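Local coordinates for protein glycoside Hydrolase (Bacteroides plebeius, PDB 5T3B) that probably hydrolyses glycosidic bonds in galactan-type polysaccharides such as agarose, as a family 50 glycoside hydrolase of a gut bacterium, at residues V246-W260 / L330-K342. Residues are numbered along the deposited sequence; the frame is centred on the assembly and turned at random.
Sequences VLGFFSDNEIDFSTW and LLYLGSRLHSLPK. With EDO (1,2-ethanediol), chain D; EDO (1,2-ethanediol), chain M.
S251 OG is gripped by two tyrosine hydroxyls: Y332 OH lies 2.7 Å from S251 OG, which sits at the edge of the Y332 ring, and Y314 OH comes from helix 300-324. F249 lays its ring nearly parallel to that of Y332 but slid well aside, so the rings barely overlap and Y332 CD1 lies over one face of the F249 ring, toward its rim. The backbones run alongside: F249 N gives to L331 O, L333 N returns to F249 O at 2.8 Å, and S251 N reaches G334 O. With L247 and F250 bonded to Q189 and P191, and L337 to S359, the two segments, joined by a single parallel bridge, are consistent with neighbouring strand positions of the (beta/alpha)8 barrel expected for family 50. The N253-E254 pair at the C-terminal end of its strand position is consistent with the Asn-Glu signature of clan GH-A. Here R336, bent at chi3 (63°), sends NE to N253 OD1 at 2.8 Å; the oxygen lies in the guanidinium plane, while NE approaches from above the amide's carbonyl plane. NH2 stands over the centre of the F250 ring, the two planes 81° apart, in a cation-pi contact, and NH1 salt-bridges E389. Cutting the side chain back to an alanine is likely to leave E389 without this charged mate, strip the guanidinium from the F250 face and take one bond from N253 OD1. Next along, E254 CB sits 3.5 Å from the H338 ring centroid, over one face, with the carboxylate stacked nearly parallel to the ring; its oxygens take two bonds from an ethanediol, probably from the crystallisation liquor, and OE2 another from N361. Farther on, F257 CB meets P341 CG at 3.7 Å, and I347 of helix 345-354 touches both side chains.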
loop_
_atom_site.group_PDB
_atom_site.type_symbol
_atom_site.label_atom_id
_atom_site.label_comp_id
_atom_site.label_asym_id
_atom_site.label_seq_id
_atom_site.Cartn_x
_atom_site.Cartn_y
_atom_site.Cartn_z
ATOM N N VAL A 246 -12.436 7.612 7.645
ATOM C CA VAL A 246 -11.244 6.794 7.813
ATOM C C VAL A 246 -11.404 5.505 7.030
ATOM O O VAL A 246 -12.311 4.725 7.241
ATOM C CB VAL A 246 -10.968 6.587 9.299
ATOM C CG1 VAL A 246 -9.823 5.606 9.491
ATOM C CG2 VAL A 246 -10.734 7.857 10.028
ATOM N N LEU A 247 -10.555 5.321 6.002
ATOM C CA LEU A 247 -10.579 4.142 5.158
ATOM C C LEU A 247 -10.257 2.896 5.987
ATOM O O LEU A 247 -10.862 1.844 5.825
ATOM C CB LEU A 247 -9.604 4.314 3.997
ATOM C CG LEU A 247 -9.442 3.243 2.992
ATOM C CD1 LEU A 247 -10.776 2.998 2.288
ATOM C CD2 LEU A 247 -8.395 3.643 1.982
ATOM N N GLY A 248 -9.262 2.987 6.856
ATOM C CA GLY A 248 -8.787 1.919 7.696
ATOM C C GLY A 248 -7.449 2.296 8.237
ATOM O O GLY A 248 -7.040 3.440 8.174
ATOM N N PHE A 249 -6.717 1.310 8.817
ATOM C CA PHE A 249 -5.383 1.618 9.372
ATOM C C PHE A 249 -4.385 0.526 9.063
ATOM O O PHE A 249 -4.731 -0.635 8.857
ATOM C CB PHE A 249 -5.436 1.835 10.888
ATOM C CG PHE A 249 -5.665 0.568 11.708
ATOM C CD1 PHE A 249 -6.944 0.021 11.833
ATOM C CD2 PHE A 249 -4.626 -0.038 12.354
ATOM C CE1 PHE A 249 -7.163 -1.113 12.550
ATOM C CE2 PHE A 249 -4.849 -1.165 13.084
ATOM C CZ PHE A 249 -6.111 -1.736 13.156
ATOM N N PHE A 250 -3.122 0.932 9.079
ATOM C CA PHE A 250 -2.004 0.010 8.973
ATOM C C PHE A 250 -1.369 -0.101 10.344
ATOM O O PHE A 250 -1.202 0.898 11.043
ATOM C CB PHE A 250 -0.942 0.520 7.998
ATOM C CG PHE A 250 -1.531 0.945 6.682
ATOM C CD1 PHE A 250 -1.917 0.005 5.727
ATOM C CD2 PHE A 250 -1.758 2.287 6.426
ATOM C CE1 PHE A 250 -2.516 0.411 4.575
ATOM C CE2 PHE A 250 -2.378 2.699 5.271
ATOM C CZ PHE A 250 -2.738 1.773 4.348
ATOM N N SER A 251 -0.965 -1.304 10.748
ATOM C CA SER A 251 -0.424 -1.511 12.110
ATOM C C SER A 251 1.121 -1.371 12.205
ATOM O O SER A 251 1.657 -1.348 13.299
ATOM C CB SER A 251 -0.857 -2.863 12.643
ATOM O OG SER A 251 -0.422 -3.888 11.807
ATOM N N ASP A 252 1.801 -1.429 11.053
ATOM C CA ASP A 252 3.238 -1.426 10.949
ATOM C C ASP A 252 3.555 -1.218 9.489
ATOM O O ASP A 252 2.665 -1.089 8.645
ATOM C CB ASP A 252 3.852 -2.694 11.540
ATOM C CG ASP A 252 4.208 -2.599 12.998
ATOM O OD1 ASP A 252 4.969 -1.712 13.386
ATOM O OD2 ASP A 252 3.781 -3.458 13.853
ATOM N N ASN A 253 4.864 -1.187 9.204
ATOM C CA ASN A 253 5.331 -0.966 7.855
ATOM C C ASN A 253 6.579 -1.805 7.600
ATOM O O ASN A 253 7.573 -1.661 8.326
ATOM C CB ASN A 253 5.694 0.481 7.631
ATOM C CG ASN A 253 6.156 0.797 6.213
ATOM O OD1 ASN A 253 5.505 0.495 5.216
ATOM N ND2 ASN A 253 7.317 1.424 6.141
ATOM N N GLU A 254 6.528 -2.715 6.605
ATOM C CA GLU A 254 7.746 -3.458 6.243
ATOM C C GLU A 254 8.396 -4.175 7.407
ATOM O O GLU A 254 9.606 -4.090 7.629
ATOM C CB GLU A 254 8.726 -2.546 5.516
ATOM C CG GLU A 254 8.157 -1.857 4.290
ATOM C CD GLU A 254 9.178 -1.320 3.328
ATOM O OE1 GLU A 254 10.334 -1.053 3.761
ATOM O OE2 GLU A 254 8.763 -1.131 2.153
ATOM N N ILE A 255 7.599 -4.985 8.104
ATOM C CA ILE A 255 8.159 -5.834 9.123
ATOM C C ILE A 255 9.116 -6.857 8.474
ATOM O O ILE A 255 8.789 -7.476 7.483
ATOM C CB ILE A 255 7.025 -6.598 9.840
ATOM C CG1 ILE A 255 6.069 -5.639 10.569
ATOM C CG2 ILE A 255 7.579 -7.621 10.817
ATOM C CD1 ILE A 255 4.795 -6.312 11.051
ATOM N N ASP A 256 10.268 -7.040 9.121
ATOM C CA ASP A 256 11.185 -8.076 8.639
ATOM C C ASP A 256 10.674 -9.434 9.106
ATOM O O ASP A 256 10.595 -9.740 10.262
ATOM C CB ASP A 256 12.558 -7.759 9.194
ATOM C CG ASP A 256 13.603 -8.738 8.880
ATOM O OD1 ASP A 256 13.350 -9.857 8.397
ATOM O OD2 ASP A 256 14.818 -8.344 9.083
ATOM N N PHE A 257 10.292 -10.235 8.156
ATOM C CA PHE A 257 9.879 -11.636 8.410
ATOM C C PHE A 257 10.785 -12.570 7.708
ATOM O O PHE A 257 10.389 -13.710 7.428
ATOM C CB PHE A 257 8.486 -11.974 7.874
ATOM C CG PHE A 257 7.329 -11.334 8.537
ATOM C CD1 PHE A 257 6.651 -12.038 9.586
ATOM C CD2 PHE A 257 6.679 -10.262 8.004
ATOM C CE1 PHE A 257 5.508 -11.468 10.099
ATOM C CE2 PHE A 257 5.532 -9.726 8.552
ATOM C CZ PHE A 257 4.948 -10.348 9.606
ATOM N N SER A 258 11.979 -12.144 7.383
ATOM C CA SER A 258 13.090 -12.809 6.553
ATOM C C SER A 258 13.546 -11.808 5.499
ATOM O O SER A 258 12.757 -11.213 4.818
ATOM C CB SER A 258 12.899 -14.093 5.863
ATOM O OG SER A 258 12.631 -15.110 6.764
ATOM N N THR A 259 14.848 -11.637 5.417
ATOM C CA THR A 259 15.395 -10.644 4.524
ATOM C C THR A 259 16.442 -11.296 3.653
ATOM O O THR A 259 16.793 -12.455 3.884
ATOM C CB THR A 259 16.047 -9.539 5.389
ATOM O OG1 THR A 259 16.374 -8.408 4.583
ATOM C CG2 THR A 259 17.274 -10.102 6.094
ATOM N N TRP A 260 17.003 -10.548 2.698
ATOM C CA TRP A 260 17.968 -11.099 1.806
ATOM C C TRP A 260 19.141 -11.487 2.656
ATOM O O TRP A 260 19.639 -10.652 3.451
ATOM C CB TRP A 260 18.484 -10.000 0.864
ATOM C CG TRP A 260 19.209 -10.579 -0.316
ATOM C CD1 TRP A 260 18.659 -10.804 -1.522
ATOM C CD2 TRP A 260 20.584 -10.951 -0.439
ATOM N NE1 TRP A 260 19.579 -11.289 -2.363
ATOM C CE2 TRP A 260 20.744 -11.491 -1.700
ATOM C CE3 TRP A 260 21.673 -10.983 0.430
ATOM C CZ2 TRP A 260 22.006 -11.946 -2.160
ATOM C CZ3 TRP A 260 22.887 -11.464 -0.027
ATOM C CH2 TRP A 260 23.046 -11.894 -1.300
ATOM N N LEU A 330 -13.946 -0.691 12.084
ATOM C CA LEU A 330 -12.740 -0.061 11.517
ATOM C C LEU A 330 -12.018 -1.117 10.696
ATOM O O LEU A 330 -11.724 -2.189 11.236
ATOM C CB LEU A 330 -11.887 0.436 12.653
ATOM C CG LEU A 330 -10.640 1.204 12.277
ATOM C CD1 LEU A 330 -10.984 2.464 11.488
ATOM C CD2 LEU A 330 -9.839 1.524 13.530
ATOM N N LEU A 331 -11.638 -0.818 9.456
ATOM C CA LEU A 331 -10.914 -1.765 8.636
ATOM C C LEU A 331 -9.441 -1.842 9.015
ATOM O O LEU A 331 -8.755 -0.821 9.130
ATOM C CB LEU A 331 -11.039 -1.463 7.150
ATOM C CG LEU A 331 -12.447 -1.476 6.571
ATOM C CD1 LEU A 331 -12.407 -1.237 5.073
ATOM C CD2 LEU A 331 -13.149 -2.781 6.895
ATOM N N TYR A 332 -8.960 -3.094 9.078
ATOM C CA TYR A 332 -7.573 -3.381 9.303
ATOM C C TYR A 332 -6.926 -3.689 7.956
ATOM O O TYR A 332 -7.244 -4.666 7.296
ATOM C CB TYR A 332 -7.393 -4.504 10.288
ATOM C CG TYR A 332 -5.963 -4.886 10.558
ATOM C CD1 TYR A 332 -4.945 -3.939 10.577
ATOM C CD2 TYR A 332 -5.629 -6.192 10.754
ATOM C CE1 TYR A 332 -3.613 -4.292 10.814
ATOM C CE2 TYR A 332 -4.344 -6.584 11.010
ATOM C CZ TYR A 332 -3.318 -5.651 11.021
ATOM O OH TYR A 332 -2.022 -5.997 11.213
ATOM N N LEU A 333 -5.980 -2.812 7.573
ATOM C CA LEU A 333 -5.348 -2.882 6.226
ATOM C C LEU A 333 -3.943 -3.456 6.295
ATOM O O LEU A 333 -3.215 -3.323 5.303
ATOM C CB LEU A 333 -5.343 -1.500 5.617
ATOM C CG LEU A 333 -6.666 -0.740 5.588
ATOM C CD1 LEU A 333 -6.475 0.660 5.026
ATOM C CD2 LEU A 333 -7.734 -1.458 4.806
ATOM N N GLY A 334 -3.602 -4.136 7.362
ATOM C CA GLY A 334 -2.361 -4.894 7.394
ATOM C C GLY A 334 -1.121 -4.125 7.774
ATOM O O GLY A 334 -1.166 -3.103 8.449
ATOM N N SER A 335 0.015 -4.706 7.388
ATOM C CA SER A 335 1.348 -4.265 7.833
ATOM C C SER A 335 2.300 -3.886 6.698
ATOM O O SER A 335 3.464 -3.645 6.988
ATOM C CB SER A 335 2.035 -5.374 8.649
ATOM O OG SER A 335 2.390 -6.485 7.857
ATOM N N ARG A 336 1.801 -3.764 5.472
ATOM C CA ARG A 336 2.607 -3.205 4.377
ATOM C C ARG A 336 3.809 -4.126 4.099
ATOM O O ARG A 336 4.946 -3.805 4.366
ATOM C CB ARG A 336 2.963 -1.758 4.654
ATOM C CG ARG A 336 1.779 -0.927 5.096
ATOM C CD ARG A 336 2.148 0.401 5.715
ATOM N NE ARG A 336 2.832 1.249 4.758
ATOM C CZ ARG A 336 2.196 1.981 3.859
ATOM N NH1 ARG A 336 2.883 2.669 2.953
ATOM N NH2 ARG A 336 0.887 2.113 3.883
ATOM N N LEU A 337 3.463 -5.321 3.603
ATOM C CA LEU A 337 4.450 -6.354 3.334
ATOM C C LEU A 337 5.311 -5.917 2.198
ATOM O O LEU A 337 4.903 -5.167 1.321
ATOM C CB LEU A 337 3.724 -7.677 2.965
ATOM C CG LEU A 337 2.929 -8.307 4.134
ATOM C CD1 LEU A 337 1.935 -9.301 3.600
ATOM C CD2 LEU A 337 3.876 -8.968 5.127
ATOM N N HIS A 338 6.553 -6.432 2.167
ATOM C CA HIS A 338 7.519 -5.991 1.196
ATOM C C HIS A 338 8.491 -7.121 0.912
ATOM O O HIS A 338 8.305 -8.243 1.395
ATOM C CB HIS A 338 8.233 -4.706 1.646
ATOM C CG HIS A 338 9.250 -4.952 2.688
ATOM N ND1 HIS A 338 9.024 -5.732 3.789
ATOM C CD2 HIS A 338 10.521 -4.499 2.796
ATOM C CE1 HIS A 338 10.115 -5.791 4.518
ATOM N NE2 HIS A 338 11.049 -5.047 3.932
ATOM N N SER A 339 9.540 -6.828 0.131
ATOM C CA SER A 339 10.739 -7.680 0.089
ATOM C C SER A 339 10.362 -9.143 -0.150
ATOM O O SER A 339 9.515 -9.472 -1.003
ATOM C CB SER A 339 11.604 -7.405 1.393
ATOM O OG SER A 339 12.777 -8.201 1.488
ATOM N N LEU A 340 10.998 -10.006 0.624
ATOM C CA LEU A 340 10.686 -11.448 0.595
ATOM C C LEU A 340 9.344 -11.824 1.268
ATOM O O LEU A 340 8.647 -12.708 0.767
ATOM C CB LEU A 340 11.825 -12.254 1.177
ATOM C CG LEU A 340 13.156 -12.131 0.523
ATOM C CD1 LEU A 340 14.167 -12.985 1.227
ATOM C CD2 LEU A 340 13.032 -12.579 -0.887
ATOM N N PRO A 341 8.968 -11.108 2.352
ATOM C CA PRO A 341 7.725 -11.559 3.024
ATOM C C PRO A 341 6.496 -11.566 2.148
ATOM O O PRO A 341 5.648 -12.443 2.295
ATOM C CB PRO A 341 7.597 -10.585 4.173
ATOM C CG PRO A 341 9.020 -10.309 4.561
ATOM C CD PRO A 341 9.736 -10.228 3.243
ATOM N N LYS A 342 6.363 -10.604 1.227
ATOM C CA LYS A 342 5.192 -10.574 0.366
ATOM C C LYS A 342 5.039 -11.801 -0.550
ATOM O O LYS A 342 3.979 -12.055 -1.072
ATOM C CB LYS A 342 5.111 -9.295 -0.439
ATOM C CG LYS A 342 6.146 -9.199 -1.530
ATOM C CD LYS A 342 6.029 -7.941 -2.404
ATOM C CE LYS A 342 7.049 -7.865 -3.531
ATOM N NZ LYS A 342 8.404 -7.662 -3.012
HETATM C C1 EDO D . 11.613 -1.130 -0.062
HETATM O O1 EDO D . 10.621 -2.038 0.379
HETATM C C2 EDO D . 12.786 -1.053 0.877
HETATM O O2 EDO D . 12.292 -0.460 2.102
HETATM C C1 EDO M . -13.881 -4.166 10.699
HETATM O O1 EDO M . -12.598 -4.780 10.917
HETATM C C2 EDO M . -14.958 -5.218 10.327
HETATM O O2 EDO M . -14.284 -5.906 9.245
HETATM O O HOH W 1 -12.262 1.747 8.337
HETATM O O HOH W 2 4.998 -5.910 7.027
HETATM O O HOH W 3 7.015 -7.045 5.408
HETATM O O HOH W 4 15.777 -8.019 1.949
#